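Local coordinates for putative lipoprotein (Clostridium perfringens ATCC 13124, PDB 4R7R) that is of unknown molecular function but is a putative lipoprotein of the DUF4883 family, with an alpha-beta fold and a possible role in lipid binding, at residues D47-L50 and K51-D55; V36-N40 and E41-I45. One frame throughout, in Å; residues are numbered along the deposited sequence.

How the interactions relate
Interaction 2 (36-40 with 41-45) precedes interaction 1 (47-50 with 51-55) in the chain, and their centres lie about 17 Å apart. Both are local surface contacts, each with a single buried residue among those that touch: Val38 in interaction 2, Leu49 in interaction 1. Interaction 2 forms the bend between edge strand 35-37 and helix 45-52, whereas interaction 1 forms the C-terminal end of that helix. Their charges differ accordingly. An Asp-Lys salt bridge spans one helical turn in interaction 1, while interaction 2 gathers three acidic groups, of which Asp42 has a salt bridge to Lys126, from beyond the bend, and the others long, weak pairs with it. Arg44 joins the two regions through its salt bridge to Asp48.

Interaction 1: residues D47-L50 and K51-D55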
loop_
_atom_site.group_PDB
_atom_site.type_symbol
_atom_site.label_atom_id
_atom_site.label_comp_id
_atom_site.label_asym_id
_atom_site.label_seq_id
_atom_site.Cartn_x
_atom_site.Cartn_y
_atom_site.Cartn_z
ATOM N N ASP A 47 -7.779 4.335 -3.976
ATOM C CA ASP A 47 -9.198 4.298 -3.705
ATOM C C ASP A 47 -9.876 2.974 -4.131
ATOM O O ASP A 47 -10.716 2.421 -3.404
ATOM C CB ASP A 47 -9.869 5.455 -4.402
ATOM C CG ASP A 47 -11.226 5.722 -3.855
ATOM O OD1 ASP A 47 -11.344 5.778 -2.605
ATOM O OD2 ASP A 47 -12.169 5.848 -4.669
ATOM N N ASP A 48 -9.507 2.485 -5.315
ATOM C CA ASP A 48 -10.099 1.288 -5.887
ATOM C C ASP A 48 -9.681 0.082 -5.053
ATOM O O ASP A 48 -10.476 -0.835 -4.809
ATOM C CB ASP A 48 -9.674 1.112 -7.352
ATOM C CG ASP A 48 -10.306 2.152 -8.291
ATOM O OD1 ASP A 48 -11.303 2.809 -7.897
ATOM O OD2 ASP A 48 -9.816 2.298 -9.442
ATOM N N LEU A 49 -8.429 0.110 -4.603
ATOM C CA LEU A 49 -7.887 -0.958 -3.782
ATOM C C LEU A 49 -8.606 -1.013 -2.436
ATOM O O LEU A 49 -9.079 -2.070 -2.030
ATOM C CB LEU A 49 -6.390 -0.764 -3.575
ATOM C CG LEU A 49 -5.711 -1.755 -2.616
ATOM C CD1 LEU A 49 -5.908 -3.181 -3.086
ATOM C CD2 LEU A 49 -4.232 -1.448 -2.480
ATOM N N LEU A 50 -8.696 0.135 -1.765
ATOM C CA LEU A 50 -9.263 0.208 -0.423
ATOM C C LEU A 50 -10.739 -0.186 -0.434
ATOM O O LEU A 50 -11.225 -0.841 0.492
ATOM C CB LEU A 50 -9.095 1.619 0.171
ATOM C CG LEU A 50 -7.668 2.144 0.412
ATOM C CD1 LEU A 50 -7.690 3.459 1.177
ATOM C CD2 LEU A 50 -6.773 1.125 1.128
ATOM N N LYS A 51 -11.451 0.210 -1.483
ATOM C CA LYS A 51 -12.874 -0.089 -1.578
ATOM C C LYS A 51 -13.092 -1.579 -1.838
ATOM O O LYS A 51 -14.158 -2.119 -1.545
ATOM C CB LYS A 51 -13.535 0.743 -2.682
ATOM C CG LYS A 51 -13.764 2.210 -2.321
ATOM C CD LYS A 51 -14.119 3.035 -3.564
ATOM C CE LYS A 51 -15.022 4.234 -3.246
ATOM N NZ LYS A 51 -14.361 5.288 -2.425
ATOM N N SER A 52 -12.072 -2.237 -2.383
ATOM C CA SER A 52 -12.192 -3.643 -2.748
ATOM C C SER A 52 -11.798 -4.573 -1.582
ATOM O O SER A 52 -12.088 -5.775 -1.607
ATOM C CB SER A 52 -11.340 -3.945 -3.985
ATOM O OG SER A 52 -9.963 -4.068 -3.641
ATOM N N LEU A 53 -11.142 -4.019 -0.564
ATOM C CA LEU A 53 -10.691 -4.833 0.571
ATOM C C LEU A 53 -11.844 -5.401 1.394
ATOM O O LEU A 53 -12.730 -4.669 1.856
ATOM C CB LEU A 53 -9.780 -4.027 1.513
ATOM C CG LEU A 53 -8.468 -3.526 0.931
ATOM C CD1 LEU A 53 -7.660 -2.815 2.002
ATOM C CD2 LEU A 53 -7.698 -4.663 0.298
ATOM N N LYS A 54 -11.809 -6.711 1.584
ATOM C CA LYS A 54 -12.675 -7.351 2.555
ATOM C C LYS A 54 -11.859 -7.576 3.828
ATOM O O LYS A 54 -10.626 -7.501 3.808
ATOM C CB LYS A 54 -13.227 -8.666 2.009
ATOM C CG LYS A 54 -13.904 -8.544 0.646
ATOM C CD LYS A 54 -13.854 -9.868 -0.119
ATOM C CE LYS A 54 -14.916 -9.940 -1.230
ATOM N NZ LYS A 54 -14.639 -9.030 -2.395
ATOM N N ASP A 55 -12.545 -7.864 4.925
ATOM C CA ASP A 55 -11.899 -8.034 6.223
ATOM C C ASP A 55 -10.919 -9.211 6.277
ATOM O O ASP A 55 -9.951 -9.185 7.037
ATOM C CB ASP A 55 -12.961 -8.199 7.309
ATOM C CG ASP A 55 -14.147 -7.267 7.108
ATOM O OD1 ASP A 55 -14.243 -6.247 7.837
ATOM O OD2 ASP A 55 -14.979 -7.561 6.210
#
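Asp47 and Lys51 meet one helical turn apart, their side chains crossing at a slant. Lys51 NZ lies 3.1 Å from Asp47 OD1, on the syn side and 18° out of the carboxylate plane; its bond to OD2 is weak. The lysine chain runs over the Asp47 carbonyl and bends at its last torsion (chi4 67°), which turns NZ back to the carboxylate. Beneath it, Lys51 N bonds Asp47 O at 3.0 Å.

At the helix end, Leu49 O receives two donors from Ser52 on the same face of its carbonyl plane. Ser52 OG donates to Leu49 O at 2.7 Å, somewhat tilted from that plane; Ser52 N, 3.0 Å from Leu49 O, approaches from above the plane, off the lone pairs. The serine chi1 of 78° sets OG between its own N and carbonyl carbon, facing back along the helix.

Leu53 closes the apolar side: its CD1 lies 4.1 Å from Leu50 CD2, these two side chains running side by side, and its CD2 touches Leu49 CD1 at an angle. Helix 9-17 covers Leu50 and Leu53 through Thr11.

Ser52 N bonds Leu49 O but Asp48 O just weakly, and Leu53 N bonds weakly, consistent with a helix losing its i to i+4 pattern where the serine hydroxyl supplements backbone bonding.

Interaction 2: residues V36-N40 and E41-I45; sequences VIVDN and EDVRI
Val38 packs against the turn that follows it: its CG1 lies 3.8 Å from Asp42 CB and 4.0 Å from Val43 CG2. With chi1 at 169°, CG1 stands anti to the valine's own N and reaches both residues, lying athwart the Asp42 side chain. Ile25 of strand 24-29 touches the buried Val38 and Val43, extending this apolar patch onto the sheet.

The backbone turns tightly beside it. Asp42 N bonds Asp39 O at 3.1 Å, from 56° out of the carbonyl plane, and Val43 N adds weak bonds to Asp39 O and Asn40 O. A type I turn from Asp42 to Ile45 then leads into helix 45-52.

The other side is polar and looser, with Asp39, Asn40 and Glu41 exposed to solvent. Glu41 CG rests 3.8 Å from Asp39 CB, which brings like charges near each other: Asp39 OD2 is 4.3 Å from Glu41 OE1 and 4.4 Å from Asp42 OD2. One water accepts from Asp39 N and donates to Asp42 OD2 at 2.8 Å, linking the arms of the bend. Another donates to Asn40 O and weakly accepts from Arg44 N.

Asp42 is also held from outside, OD2 by a salt bridge to Lys126 and OD1 by a hydrogen bond with Tyr122. Lys126, with weaker long ion pairs to Asp39 and Glu41, probably offsets part of the repulsion, mainly at Asp42; together these partners tie the bend to helix 116-125 and the residue that follows it.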
loop_
_atom_site.group_PDB
_atom_site.type_symbol
_atom_site.label_atom_id
_atom_site.label_comp_id
_atom_site.label_asym_id
_atom_site.label_seq_id
_atom_site.Cartn_x
_atom_site.Cartn_y
_atom_site.Cartn_z
ATOM N N VAL A 36 9.672 7.390 -8.828
ATOM C CA VAL A 36 8.780 7.949 -9.861
ATOM C C VAL A 36 7.498 8.530 -9.288
ATOM O O VAL A 36 7.025 8.097 -8.243
ATOM C CB VAL A 36 8.360 6.910 -10.935
ATOM C CG1 VAL A 36 9.518 6.522 -11.788
ATOM C CG2 VAL A 36 7.713 5.688 -10.304
ATOM N N ILE A 37 6.935 9.506 -9.988
ATOM C CA ILE A 37 5.641 10.070 -9.618
ATOM C C ILE A 37 4.514 9.352 -10.340
ATOM O O ILE A 37 4.572 9.165 -11.559
ATOM C CB ILE A 37 5.565 11.558 -9.956
ATOM C CG1 ILE A 37 6.720 12.294 -9.286
ATOM C CG2 ILE A 37 4.228 12.144 -9.506
ATOM C CD1 ILE A 37 6.589 12.281 -7.787
ATOM N N VAL A 38 3.489 8.943 -9.606
ATOM C CA VAL A 38 2.347 8.316 -10.263
ATOM C C VAL A 38 1.506 9.374 -10.996
ATOM O O VAL A 38 1.141 10.404 -10.423
ATOM C CB VAL A 38 1.472 7.535 -9.270
ATOM C CG1 VAL A 38 0.156 7.131 -9.922
ATOM C CG2 VAL A 38 2.222 6.308 -8.779
ATOM N N ASP A 39 1.220 9.118 -12.267
ATOM C CA ASP A 39 0.399 10.027 -13.070
ATOM C C ASP A 39 -0.999 10.212 -12.490
ATOM O O ASP A 39 -1.528 9.310 -11.834
ATOM C CB ASP A 39 0.273 9.519 -14.514
ATOM C CG ASP A 39 1.565 9.630 -15.289
ATOM O OD1 ASP A 39 2.412 10.471 -14.912
ATOM O OD2 ASP A 39 1.723 8.892 -16.282
ATOM N N ASN A 40 -1.592 11.376 -12.761
ATOM C CA ASN A 40 -2.937 11.695 -12.303
ATOM C C ASN A 40 -3.968 10.612 -12.630
ATOM O O ASN A 40 -4.820 10.272 -11.802
ATOM C CB ASN A 40 -3.380 13.017 -12.912
ATOM C CG ASN A 40 -4.878 13.183 -12.898
ATOM O OD1 ASN A 40 -5.518 13.285 -13.952
ATOM N ND2 ASN A 40 -5.459 13.190 -11.701
ATOM N N GLU A 41 -3.870 10.075 -13.838
ATOM C CA GLU A 41 -4.800 9.074 -14.349
ATOM C C GLU A 41 -4.751 7.722 -13.618
ATOM O O GLU A 41 -5.732 6.974 -13.612
ATOM C CB GLU A 41 -4.517 8.855 -15.831
ATOM C CG GLU A 41 -3.030 8.644 -16.103
ATOM C CD GLU A 41 -2.716 8.428 -17.568
ATOM O OE1 GLU A 41 -2.090 9.329 -18.184
ATOM O OE2 GLU A 41 -3.089 7.354 -18.096
ATOM N N ASP A 42 -3.602 7.410 -13.023
ATOM C CA ASP A 42 -3.385 6.117 -12.382
ATOM C C ASP A 42 -3.595 6.164 -10.879
ATOM O O ASP A 42 -3.745 5.129 -10.239
ATOM C CB ASP A 42 -1.973 5.613 -12.671
ATOM C CG ASP A 42 -1.761 5.275 -14.131
ATOM O OD1 ASP A 42 -2.692 4.727 -14.765
ATOM O OD2 ASP A 42 -0.656 5.560 -14.642
ATOM N N VAL A 43 -3.625 7.368 -10.321
ATOM C CA VAL A 43 -3.625 7.556 -8.880
ATOM C C VAL A 43 -4.858 6.924 -8.205
ATOM O O VAL A 43 -4.833 6.634 -7.011
ATOM C CB VAL A 43 -3.519 9.075 -8.548
ATOM C CG1 VAL A 43 -4.783 9.616 -7.867
ATOM C CG2 VAL A 43 -2.280 9.340 -7.720
ATOM N N ARG A 44 -5.911 6.666 -8.980
ATOM C CA ARG A 44 -7.154 6.124 -8.433
ATOM C C ARG A 44 -6.989 4.708 -7.893
ATOM O O ARG A 44 -7.927 4.157 -7.297
ATOM C CB ARG A 44 -8.272 6.138 -9.482
ATOM C CG ARG A 44 -7.979 5.364 -10.766
ATOM C CD ARG A 44 -9.244 5.228 -11.616
ATOM N NE ARG A 44 -10.217 4.340 -10.980
ATOM C CZ ARG A 44 -11.524 4.331 -11.238
ATOM N NH1 ARG A 44 -12.043 5.176 -12.120
ATOM N NH2 ARG A 44 -12.314 3.476 -10.598
ATOM N N ILE A 45 -5.797 4.141 -8.101
ATOM C CA ILE A 45 -5.451 2.792 -7.656
ATOM C C ILE A 45 -5.701 2.611 -6.168
ATOM O O ILE A 45 -6.155 1.554 -5.751
ATOM C CB ILE A 45 -3.949 2.433 -7.975
ATOM C CG1 ILE A 45 -3.632 0.994 -7.557
ATOM C CG2 ILE A 45 -2.974 3.429 -7.317
ATOM C CD1 ILE A 45 -4.339 -0.063 -8.394
HETATM O O HOH W 1 1.720 6.550 -13.666
HETATM O O HOH W 2 -7.172 8.660 -10.987
#